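Local coordinates for sugar ABC transporter (Sugar-binding protein) (Bacillus halodurans, PDB 4YO7) that binds myo-inositol and probably serves as the extracellular solute-binding component of a sugar ABC transporter, at residues N167-L178 with G199-F210. Sequence-based numbering, arbitrary orientation.
Sequences NEGNIAIMDGEL and GLEVVLQGTAKF. With NA (sodium ion), chain G.
Thr-207 and Gly-176 join the two segments at the end of their ladder: in the last rung Thr-207 pairs with Asp-175, and its hydroxyl OG1 reaches on to give its proton to Gly-176 O at 2.7 Å, from above the carbonyl plane. With OG1 anti to the backbone N (chi1 -180°), the same oxygen also accepts from Lys-209 N in an ST turn and from a water that in turn accepts from Leu-178 N. The threonine methyl CG2 meets Leu-178 CD1 at 3.8 Å. A valine here would probably leave Gly-176 O without this donor and the Lys-209 turn without its acceptor.

Gly-176 CA sits over one face of the Phe-210 ring, a CH-pi contact 3.7 Å from the centroid, and Glu-177 N lies above that same face. With no side chain on the glycine, the ring lies directly against CA; the Phe-210 side chain is about 4 Å from the bound inositol.

Two residues before Thr-207, Gln-205, which pairs with Ile-173, extends forward to bring NE2 to the syn side of Asp-175 OD2 at 2.9 Å, the carboxylate and amide planes 60° apart. The pair illustrates how second-shell bonds fix a first: Thr-187 and Gln-183 hold Asp-175 OD1, and Lys-191 donates to Gln-205 OE1, all from helix 181-195.

That helix is the crossover of a beta-alpha-beta unit in one lobe of a periplasmic-binding-protein fold, where 200-207 is the outermost strand beside 169-175. The parallel ladder slips by one residue at a beta bulge, where Ile-171 O takes Val-203 N at 2.9 Å while Ala-172 pairs with Leu-204. The extra residue, Val-203, packs CG1 3.5 Å from Asn-170 CG, and Glu-228 O accepts from that amide's ND2. At the far end, Leu-200 O binds sodium at 2.4 Å, together with Ile-194 O, His-197 O and three waters.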
ATOM      1  N   ASN A 167       5.845 -26.355   3.382  1.00 15.83           N
ATOM      2  CA  ASN A 167       5.136 -26.511   2.110  1.00 17.42           C
ATOM      3  C   ASN A 167       3.841 -27.314   2.188  1.00 16.24           C
ATOM      4  O   ASN A 167       3.343 -27.810   1.177  1.00 18.24           O
ATOM      5  CB  ASN A 167       6.072 -27.135   1.085  1.00 17.13           C
ATOM      6  CG  ASN A 167       7.228 -26.233   0.765  1.00 20.21           C
ATOM      7  OD1 ASN A 167       7.114 -25.008   0.880  1.00 18.79           O
ATOM      8  ND2 ASN A 167       8.343 -26.813   0.361  1.00 23.50           N
ATOM      9  N   GLU A 168       3.269 -27.412   3.383  1.00 17.25           N
ATOM     10  CA  GLU A 168       2.014 -28.128   3.552  1.00 17.98           C
ATOM     11  C   GLU A 168       1.045 -27.337   4.403  1.00 14.83           C
ATOM     12  O   GLU A 168       1.337 -27.025   5.557  1.00 19.81           O
ATOM     13  CB  GLU A 168       2.248 -29.505   4.192  1.00 23.95           C
ATOM     14  CG  GLU A 168       3.151 -30.412   3.374  1.00 45.10           C
ATOM     15  CD  GLU A 168       3.178 -31.840   3.891  1.00 61.17           C
ATOM     16  OE1 GLU A 168       2.674 -32.082   5.010  1.00 61.83           O
ATOM     17  OE2 GLU A 168       3.700 -32.719   3.170  1.00 69.59           O
ATOM     18  N   GLY A 169      -0.129 -27.063   3.853  1.00 16.21           N
ATOM     19  CA  GLY A 169      -1.145 -26.361   4.617  1.00 20.76           C
ATOM     20  C   GLY A 169      -2.284 -25.795   3.805  1.00 16.36           C
ATOM     21  O   GLY A 169      -2.161 -25.538   2.605  1.00 16.29           O
ATOM     22  N   ASN A 170      -3.400 -25.600   4.501  1.00 13.16           N
ATOM     23  CA  ASN A 170      -4.571 -24.926   3.968  1.00 12.36           C
ATOM     24  C   ASN A 170      -4.450 -23.425   4.188  1.00 11.90           C
ATOM     25  O   ASN A 170      -4.264 -22.987   5.313  1.00 13.87           O
ATOM     26  CB  ASN A 170      -5.831 -25.443   4.647  1.00 14.14           C
ATOM     27  CG  ASN A 170      -6.180 -26.863   4.240  1.00 19.27           C
ATOM     28  OD1 ASN A 170      -5.601 -27.424   3.311  1.00 20.12           O
ATOM     29  ND2 ASN A 170      -7.164 -27.432   4.914  1.00 29.87           N
ATOM     30  N   ILE A 171      -4.528 -22.662   3.109  1.00 11.00           N
ATOM     31  CA  ILE A 171      -4.285 -21.229   3.159  1.00 10.87           C
ATOM     32  C   ILE A 171      -5.602 -20.481   2.998  1.00 12.49           C
ATOM     33  O   ILE A 171      -6.388 -20.809   2.113  1.00 11.38           O
ATOM     34  CB  ILE A 171      -3.306 -20.804   2.057  1.00 11.52           C
ATOM     35  CG1 ILE A 171      -2.063 -21.707   2.054  1.00 15.93           C
ATOM     36  CG2 ILE A 171      -2.930 -19.344   2.229  1.00 11.27           C
ATOM     37  CD1 ILE A 171      -1.304 -21.705   3.359  1.00 14.80           C
ATOM     38  N   ALA A 172      -5.840 -19.481   3.852  1.00 10.76           N
ATOM     39  CA  ALA A 172      -6.946 -18.539   3.700  1.00  9.46           C
ATOM     40  C   ALA A 172      -6.346 -17.183   3.335  1.00 12.57           C
ATOM     41  O   ALA A 172      -5.513 -16.659   4.075  1.00 11.15           O
ATOM     42  CB  ALA A 172      -7.752 -18.448   4.994  1.00 10.52           C
ATOM     43  N   ILE A 173      -6.730 -16.654   2.175  1.00  9.59           N
ATOM     44  CA  ILE A 173      -6.209 -15.383   1.685  1.00 10.15           C
ATOM     45  C   ILE A 173      -7.223 -14.273   1.899  1.00  8.06           C
ATOM     46  O   ILE A 173      -8.370 -14.393   1.454  1.00  9.79           O
ATOM     47  CB  ILE A 173      -5.852 -15.451   0.177  1.00  8.53           C
ATOM     48  CG1 ILE A 173      -4.671 -16.402  -0.042  1.00 12.59           C
ATOM     49  CG2 ILE A 173      -5.493 -14.064  -0.367  1.00 10.97           C
ATOM     50  CD1 ILE A 173      -4.320 -16.628  -1.500  1.00 12.71           C
HETATM   51  N   MSE A 174      -6.803 -13.206   2.580  1.00  7.84           N
HETATM   52  CA  MSE A 174      -7.614 -11.989   2.711  1.00  7.64           C
HETATM   53  C   MSE A 174      -7.201 -10.978   1.658  1.00  8.03           C
HETATM   54  O   MSE A 174      -6.143 -10.357   1.737  1.00  9.11           O
HETATM   55  CB  MSE A 174      -7.498 -11.366   4.107  1.00 10.50           C
HETATM   56  CG  MSE A 174      -7.998 -12.276   5.173  1.00 12.16           C
HETATM   57 SE   MSE A 174      -8.072 -11.300   6.878  1.00 20.76          SE
HETATM   58  CE  MSE A 174      -9.277 -12.512   7.803  1.00 10.78           C
ATOM     59  N   ASP A 175      -8.059 -10.845   0.656  1.00  7.95           N
ATOM     60  CA  ASP A 175      -7.948  -9.781  -0.339  1.00  8.12           C
ATOM     61  C   ASP A 175      -8.189  -8.423   0.278  1.00  7.68           C
ATOM     62  O   ASP A 175      -9.069  -8.236   1.149  1.00  8.57           O
ATOM     63  CB  ASP A 175      -8.958  -9.956  -1.499  1.00  6.60           C
ATOM     64  CG  ASP A 175      -8.515 -10.934  -2.566  1.00  9.74           C
ATOM     65  OD1 ASP A 175      -7.328 -10.930  -3.004  1.00 14.40           O
ATOM     66  OD2 ASP A 175      -9.404 -11.694  -3.032  1.00 16.41           O
ATOM     67  N   GLY A 176      -7.415  -7.454  -0.179  1.00  7.20           N
ATOM     68  CA  GLY A 176      -7.679  -6.071   0.139  1.00  7.35           C
ATOM     69  C   GLY A 176      -8.816  -5.501  -0.708  1.00  8.56           C
ATOM     70  O   GLY A 176      -9.719  -6.241  -1.166  1.00  8.22           O
ATOM     71  N   GLU A 177      -8.796  -4.188  -0.888  1.00  8.61           N
ATOM     72  CA  GLU A 177      -9.852  -3.509  -1.634  1.00 10.57           C
ATOM     73  C   GLU A 177      -9.864  -3.990  -3.086  1.00  9.79           C
ATOM     74  O   GLU A 177      -8.876  -3.881  -3.836  1.00  9.11           O
ATOM     75  CB  GLU A 177      -9.689  -1.981  -1.544  1.00  9.52           C
ATOM     76  CG  GLU A 177      -9.938  -1.498  -0.128  1.00 10.10           C
ATOM     77  CD  GLU A 177      -9.678  -0.023   0.100  1.00 16.07           C
ATOM     78  OE1 GLU A 177     -10.013   0.807  -0.766  1.00 14.09           O
ATOM     79  OE2 GLU A 177      -9.178   0.296   1.194  1.00 15.89           O
ATOM     80  N   LEU A 178     -10.977  -4.600  -3.464  1.00  9.43           N
ATOM     81  CA  LEU A 178     -11.024  -5.328  -4.709  1.00  7.97           C
ATOM     82  C   LEU A 178     -10.841  -4.405  -5.895  1.00  8.41           C
ATOM     83  O   LEU A 178     -11.517  -3.363  -6.047  1.00  9.81           O
ATOM     84  CB  LEU A 178     -12.343  -6.113  -4.856  1.00  8.90           C
ATOM     85  CG  LEU A 178     -12.487  -7.321  -3.924  1.00  8.64           C
ATOM     86  CD1 LEU A 178     -13.884  -7.954  -4.122  1.00 10.61           C
ATOM     87  CD2 LEU A 178     -11.400  -8.363  -4.049  1.00 11.11           C
ATOM     88  N   GLY A 199       1.309 -29.458  -1.660  1.00 17.99           N
ATOM     89  CA  GLY A 199       0.702 -29.523  -0.334  1.00 16.82           C
ATOM     90  C   GLY A 199       0.100 -28.215   0.152  1.00 16.85           C
ATOM     91  O   GLY A 199      -0.547 -28.185   1.209  1.00 20.66           O
ATOM     92  N   LEU A 200       0.310 -27.139  -0.605  1.00 14.62           N
ATOM     93  CA  LEU A 200      -0.304 -25.843  -0.304  1.00 17.03           C
ATOM     94  C   LEU A 200      -1.550 -25.660  -1.161  1.00 15.53           C
ATOM     95  O   LEU A 200      -1.521 -25.860  -2.376  1.00 14.85           O
ATOM     96  CB  LEU A 200       0.676 -24.694  -0.548  1.00 12.39           C
ATOM     97  CG  LEU A 200       1.942 -24.648   0.304  1.00 19.39           C
ATOM     98  CD1 LEU A 200       2.848 -23.494  -0.120  1.00 23.18           C
ATOM     99  CD2 LEU A 200       1.572 -24.505   1.764  1.00 16.25           C
ATOM    100  N   GLU A 201      -2.642 -25.294  -0.512  1.00 13.81           N
ATOM    101  CA  GLU A 201      -3.910 -25.130  -1.199  1.00 18.70           C
ATOM    102  C   GLU A 201      -4.677 -23.945  -0.622  1.00 15.06           C
ATOM    103  O   GLU A 201      -4.784 -23.801   0.593  1.00 16.94           O
ATOM    104  CB  GLU A 201      -4.745 -26.417  -1.072  1.00 24.48           C
ATOM    105  CG  GLU A 201      -5.952 -26.472  -1.993  1.00 49.03           C
ATOM    106  CD  GLU A 201      -6.771 -27.740  -1.805  1.00 62.50           C
ATOM    107  OE1 GLU A 201      -6.350 -28.612  -1.015  1.00 63.09           O
ATOM    108  OE2 GLU A 201      -7.836 -27.862  -2.448  1.00 69.14           O
ATOM    109  N   VAL A 202      -5.225 -23.117  -1.502  1.00 13.36           N
ATOM    110  CA  VAL A 202      -6.118 -22.040  -1.081  1.00 11.86           C
ATOM    111  C   VAL A 202      -7.483 -22.644  -0.791  1.00 16.25           C
ATOM    112  O   VAL A 202      -8.138 -23.192  -1.690  1.00 16.75           O
ATOM    113  CB  VAL A 202      -6.230 -20.935  -2.150  1.00 13.57           C
ATOM    114  CG1 VAL A 202      -7.233 -19.845  -1.711  1.00 19.42           C
ATOM    115  CG2 VAL A 202      -4.851 -20.316  -2.438  1.00 16.79           C
ATOM    116  N   VAL A 203      -7.909 -22.576   0.469  1.00 12.50           N
ATOM    117  CA  VAL A 203      -9.204 -23.128   0.854  1.00 10.46           C
ATOM    118  C   VAL A 203     -10.271 -22.050   1.072  1.00 12.19           C
ATOM    119  O   VAL A 203     -11.460 -22.349   1.013  1.00 13.86           O
ATOM    120  CB  VAL A 203      -9.119 -23.995   2.141  1.00 14.24           C
ATOM    121  CG1 VAL A 203      -8.227 -25.213   1.889  1.00 16.44           C
ATOM    122  CG2 VAL A 203      -8.625 -23.193   3.346  1.00 15.87           C
ATOM    123  N   LEU A 204      -9.840 -20.813   1.307  1.00 11.17           N
ATOM    124  CA  LEU A 204     -10.746 -19.691   1.528  1.00 12.60           C
ATOM    125  C   LEU A 204     -10.106 -18.465   0.913  1.00 11.02           C
ATOM    126  O   LEU A 204      -8.887 -18.290   0.994  1.00 11.52           O
ATOM    127  CB  LEU A 204     -11.003 -19.451   3.013  1.00 11.12           C
ATOM    128  CG  LEU A 204     -11.788 -20.530   3.747  1.00 10.15           C
ATOM    129  CD1 LEU A 204     -11.603 -20.377   5.244  1.00 15.54           C
ATOM    130  CD2 LEU A 204     -13.263 -20.502   3.388  1.00 11.33           C
ATOM    131  N   GLN A 205     -10.927 -17.623   0.297  1.00 10.69           N
ATOM    132  CA  GLN A 205     -10.448 -16.357  -0.236  1.00 12.88           C
ATOM    133  C   GLN A 205     -11.599 -15.376  -0.180  1.00 14.43           C
ATOM    134  O   GLN A 205     -12.659 -15.625  -0.747  1.00 10.22           O
ATOM    135  CB  GLN A 205      -9.951 -16.492  -1.668  1.00  7.80           C
ATOM    136  CG  GLN A 205      -9.357 -15.206  -2.188  1.00  8.75           C
ATOM    137  CD  GLN A 205      -8.853 -15.313  -3.611  1.00 14.54           C
ATOM    138  OE1 GLN A 205      -8.725 -16.412  -4.170  1.00 16.56           O
ATOM    139  NE2 GLN A 205      -8.572 -14.165  -4.216  1.00 13.40           N
ATOM    140  N   GLY A 206     -11.382 -14.270   0.514  1.00  8.03           N
ATOM    141  CA  GLY A 206     -12.387 -13.249   0.635  1.00  7.53           C
ATOM    142  C   GLY A 206     -11.750 -11.907   0.890  1.00  9.65           C
ATOM    143  O   GLY A 206     -10.595 -11.847   1.284  1.00 10.06           O
ATOM    144  N   THR A 207     -12.515 -10.839   0.702  1.00  8.34           N
ATOM    145  CA  THR A 207     -11.992  -9.484   0.912  1.00  7.42           C
ATOM    146  C   THR A 207     -12.409  -8.899   2.264  1.00 10.61           C
ATOM    147  O   THR A 207     -13.572  -8.995   2.701  1.00 10.98           O
ATOM    148  CB  THR A 207     -12.427  -8.542  -0.210  1.00  7.65           C
ATOM    149  OG1 THR A 207     -11.900  -7.229   0.010  1.00  9.36           O
ATOM    150  CG2 THR A 207     -13.924  -8.457  -0.310  1.00 10.54           C
ATOM    151  N   ALA A 208     -11.444  -8.279   2.929  1.00  8.72           N
ATOM    152  CA  ALA A 208     -11.727  -7.494   4.137  1.00  7.84           C
ATOM    153  C   ALA A 208     -11.256  -6.044   3.947  1.00  7.75           C
ATOM    154  O   ALA A 208     -11.046  -5.304   4.905  1.00  9.28           O
ATOM    155  CB  ALA A 208     -11.115  -8.143   5.386  1.00  9.76           C
ATOM    156  N   LYS A 209     -11.184  -5.624   2.686  1.00  8.43           N
ATOM    157  CA  LYS A 209     -11.207  -4.209   2.330  1.00 11.43           C
ATOM    158  C   LYS A 209     -10.100  -3.381   2.993  1.00  7.55           C
ATOM    159  O   LYS A 209     -10.295  -2.210   3.283  1.00  9.42           O
ATOM    160  CB  LYS A 209     -12.576  -3.616   2.676  1.00 10.41           C
ATOM    161  CG  LYS A 209     -13.738  -4.373   2.035  1.00 17.78           C
ATOM    162  CD  LYS A 209     -15.093  -3.822   2.474  1.00 34.44           C
ATOM    163  CE  LYS A 209     -16.236  -4.609   1.856  1.00 31.59           C
ATOM    164  NZ  LYS A 209     -16.677  -4.052   0.565  1.00 27.95           N
ATOM    165  N   PHE A 210      -8.935  -3.997   3.176  1.00  8.92           N
ATOM    166  CA  PHE A 210      -7.761  -3.397   3.830  1.00  7.76           C
ATOM    167  C   PHE A 210      -8.044  -2.900   5.240  1.00  8.41           C
ATOM    168  O   PHE A 210      -7.243  -2.115   5.792  1.00 13.78           O
ATOM    169  CB  PHE A 210      -7.185  -2.254   2.991  1.00  7.65           C
ATOM    170  CG  PHE A 210      -6.350  -2.689   1.806  1.00  7.34           C
ATOM    171  CD1 PHE A 210      -5.461  -3.762   1.881  1.00  9.10           C
ATOM    172  CD2 PHE A 210      -6.426  -1.982   0.626  1.00  9.38           C
ATOM    173  CE1 PHE A 210      -4.674  -4.104   0.815  1.00  7.95           C
ATOM    174  CE2 PHE A 210      -5.645  -2.338  -0.447  1.00 12.56           C
ATOM    175  CZ  PHE A 210      -4.774  -3.414  -0.351  1.00  9.58           C
TER
HETATM  176 NA    NA G 406      -0.436 -25.870  -4.482  1.00 16.83          NA
HETATM  177  O   HOH W   1       4.043 -29.534  -0.748  1.00 16.85           O
HETATM  178  O   HOH W   2      -3.344 -28.802   2.214  1.00 43.41           O
HETATM  179  O   HOH W   3      -6.935 -29.019   1.507  1.00 43.47           O
HETATM  180  O   HOH W   4     -10.004   0.278   3.884  1.00 15.88           O
HETATM  181  O   HOH W   5     -12.973  -4.904  -1.278  1.00 14.02           O
HETATM  182  O   HOH W   6      -1.851 -27.907  -4.706  1.00 32.14           O
HETATM  183  O   HOH W   7       0.517 -26.866  -6.440  1.00 22.00           O
HETATM  184  O   HOH W   8      -2.242 -24.828  -5.579  1.00 24.20           O